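Local coordinates for tail spike protein gp49 (Pseudomonas phage LKA1, PDB 4RU4), which probably cleaves the O-specific polysaccharide of Pseudomonas as a lyase, degrading the host cell envelope during virus entry as a trimeric tailspike, at residues Gly108-Ser113 / Gly222-Ala227. Residues are numbered along the deposited sequence; the frame is centred on the assembly and turned at random. Where two conformers were deposited one is given.
Sequences GTSVLS and GLLVEA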
ATOM      1  N   GLY B 108      32.846  17.954 -18.427  1.00 14.92           N
ATOM      2  CA  GLY B 108      31.553  18.482 -18.034  1.00 14.61           C
ATOM      3  C   GLY B 108      31.037  17.858 -16.753  1.00 14.35           C
ATOM      4  O   GLY B 108      31.473  16.792 -16.339  1.00 13.87           O
ATOM      5  N   THR B 109      30.087  18.538 -16.130  1.00 10.91           N
ATOM      6  CA  THR B 109      29.521  18.096 -14.864  1.00 13.68           C
ATOM      7  C   THR B 109      28.439  17.037 -15.062  1.00 11.80           C
ATOM      8  O   THR B 109      28.357  16.079 -14.283  1.00 12.79           O
ATOM      9  CB  THR B 109      28.948  19.311 -14.122  1.00 16.32           C
ATOM     10  OG1 THR B 109      30.003  20.246 -13.887  1.00 23.97           O
ATOM     11  CG2 THR B 109      28.367  18.901 -12.776  1.00 19.04           C
ATOM     12  N   SER B 110      27.614  17.209 -16.101  1.00  9.40           N
ATOM     13  CA  SER B 110      26.469  16.335 -16.349  1.00  7.99           C
ATOM     14  C   SER B 110      26.376  15.941 -17.826  1.00  9.05           C
ATOM     15  O   SER B 110      26.776  16.701 -18.715  1.00  7.24           O
ATOM     16  CB  SER B 110      25.153  17.043 -15.954  1.00  7.01           C
ATOM     17  OG  SER B 110      25.248  17.568 -14.642  1.00  8.90           O
ATOM     18  N   VAL B 111      25.840  14.757 -18.088  1.00  6.35           N
ATOM     19  CA  VAL B 111      25.635  14.351 -19.485  1.00  9.28           C
ATOM     20  C   VAL B 111      24.534  15.191 -20.137  1.00  9.31           C
ATOM     21  O   VAL B 111      24.691  15.690 -21.251  1.00 10.45           O
ATOM     22  CB  VAL B 111      25.292  12.856 -19.625  1.00  7.77           C
ATOM     23  CG1 VAL B 111      25.161  12.494 -21.113  1.00  8.44           C
ATOM     24  CG2 VAL B 111      26.383  11.987 -18.962  1.00  7.21           C
ATOM     25  N   LEU B 112      23.421  15.350 -19.419  1.00  7.23           N
ATOM     26  CA  LEU B 112      22.271  16.064 -19.905  1.00  8.46           C
ATOM     27  C   LEU B 112      21.827  16.932 -18.733  1.00 11.26           C
ATOM     28  O   LEU B 112      21.785  16.456 -17.583  1.00 10.92           O
ATOM     29  CB  LEU B 112      21.189  15.034 -20.255  1.00 11.76           C
ATOM     30  CG  LEU B 112      20.056  15.305 -21.222  1.00 18.55           C
ATOM     31  CD1 LEU B 112      20.660  15.907 -22.482  1.00 22.81           C
ATOM     32  CD2 LEU B 112      19.321  14.006 -21.563  1.00 12.86           C
ATOM     33  N   SER B 113      21.540  18.204 -18.991  1.00  7.86           N
ATOM     34  CA  SER B 113      21.150  19.074 -17.884  1.00  9.80           C
ATOM     35  C   SER B 113      20.218  20.193 -18.303  1.00  7.30           C
ATOM     36  O   SER B 113      20.314  20.729 -19.422  1.00  6.79           O
ATOM     37  CB  SER B 113      22.378  19.652 -17.157  1.00 10.11           C
ATOM     38  OG  SER B 113      23.120  20.509 -18.012  1.00 14.44           O
ATOM     39  N   GLY B 222      24.447  11.783 -14.405  1.00  9.18           N
ATOM     40  CA  GLY B 222      23.910  11.332 -15.679  1.00  8.66           C
ATOM     41  C   GLY B 222      22.959  12.390 -16.183  1.00 12.12           C
ATOM     42  O   GLY B 222      23.146  12.944 -17.266  1.00 11.21           O
ATOM     43  N   LEU B 223      21.932  12.683 -15.396  0.62 10.02           N
ATOM     44  CA  LEU B 223      20.995  13.753 -15.723  0.62  7.92           C
ATOM     45  C   LEU B 223      20.856  14.678 -14.519  0.62  8.34           C
ATOM     46  O   LEU B 223      20.647  14.198 -13.395  0.62  6.26           O
ATOM     47  CB  LEU B 223      19.637  13.159 -16.083  0.62  6.76           C
ATOM     48  CG  LEU B 223      18.420  14.075 -16.099  0.62  8.31           C
ATOM     49  CD1 LEU B 223      18.550  15.182 -17.143  0.62 12.68           C
ATOM     50  CD2 LEU B 223      17.198  13.225 -16.374  0.62 10.42           C
ATOM     51  N   LEU B 224      20.971  15.992 -14.751  1.00  6.43           N
ATOM     52  CA  LEU B 224      20.767  16.999 -13.706  1.00  8.14           C
ATOM     53  C   LEU B 224      19.615  17.904 -14.129  1.00  8.16           C
ATOM     54  O   LEU B 224      19.653  18.456 -15.211  1.00  9.32           O
ATOM     55  CB  LEU B 224      22.008  17.886 -13.554  1.00  8.53           C
ATOM     56  CG  LEU B 224      21.789  19.076 -12.616  1.00 11.85           C
ATOM     57  CD1 LEU B 224      21.543  18.625 -11.184  1.00 10.49           C
ATOM     58  CD2 LEU B 224      22.988  20.044 -12.691  1.00 15.69           C
ATOM     59  N   VAL B 225      18.613  18.072 -13.274  1.00  7.08           N
ATOM     60  CA  VAL B 225      17.531  19.020 -13.543  1.00  8.64           C
ATOM     61  C   VAL B 225      17.452  19.868 -12.278  1.00 12.10           C
ATOM     62  O   VAL B 225      17.303  19.337 -11.179  1.00 10.57           O
ATOM     63  CB  VAL B 225      16.156  18.321 -13.824  1.00 10.50           C
ATOM     64  CG1 VAL B 225      15.062  19.365 -14.040  1.00  8.96           C
ATOM     65  CG2 VAL B 225      16.248  17.354 -15.017  1.00  7.82           C
ATOM     66  N   GLU B 226      17.597  21.176 -12.422  1.00  6.49           N
ATOM     67  CA  GLU B 226      17.720  22.047 -11.261  1.00  7.76           C
ATOM     68  C   GLU B 226      16.743  23.234 -11.378  1.00  8.61           C
ATOM     69  O   GLU B 226      16.620  23.827 -12.450  1.00  8.93           O
ATOM     70  CB  GLU B 226      19.165  22.549 -11.132  1.00  9.00           C
ATOM     71  CG  GLU B 226      19.368  23.578  -9.995  1.00 11.88           C
ATOM     72  CD  GLU B 226      20.842  23.867  -9.709  1.00 18.09           C
ATOM     73  OE1 GLU B 226      21.718  23.250 -10.370  1.00 17.45           O
ATOM     74  OE2 GLU B 226      21.114  24.718  -8.821  1.00 18.02           O
ATOM     75  N   ALA B 227      16.058  23.558 -10.281  1.00  7.78           N
ATOM     76  CA  ALA B 227      15.137  24.706 -10.220  1.00  9.52           C
ATOM     77  C   ALA B 227      14.076  24.678 -11.312  1.00 10.83           C
ATOM     78  O   ALA B 227      13.881  25.673 -12.038  1.00  8.77           O
ATOM     79  CB  ALA B 227      15.921  26.059 -10.235  1.00  7.45           C
TER
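Leu-112 and Ser-113 pair with Leu-223 and Leu-224 as parallel strands on successive rungs of the right-handed beta-helix of this pectin lyase-like tailspike, just after the backbone has turned a corner in each segment. Two backbone hydrogen bonds carry the pairing: Leu-112 N gives its hydrogen to Gly-222 O at 3.2 Å, and Leu-112 O takes that of Leu-224 N at 3.0 Å, the latter bond straighter, with 166° at the hydrogen. One residue of 108-113 thus spends both its N-H and its C=O on 222-227, and Leu-112 O also meets the CA of Leu-223 in a weaker C-H...O contact. A second such contact runs from Ser-113 CA to Leu-224 O at 3.1 Å. The tightly packed part comprises this pairing, the corner and the interior side. In the interior Leu-112 and Leu-223 stack rung over rung, CB of Leu-112 lying 4.1 Å from CD1 of Leu-223, while the rest of the Leu-112 side chain turns to Ile-83, Leu-89, Ile-91 and Ile-211. At the corner Val-111 sets its CB 3.2 Å from Gly-222 O; with CG1 anti to the backbone N (chi1 -177°), CG2 is left alongside Gly-222. The other face of the sheet is looser and partly open to solvent where it carries Ser-113 and Leu-224, whose CB atoms stand 4.0 Å apart. Leu-224 nevertheless buries more area here than any other residue, since its backbone pairs with Leu-112 and Ser-113 while Ser-110 comes over its CB, and it continues the stack onto Tyr-247 of the next rung. Asn-221 ND2 is hydrogen-bonded to the buried Ser-110 hydroxyl, which would help fix it beside the leucine, Ser-110 OG resting 3.4 Å from Leu-224 CB.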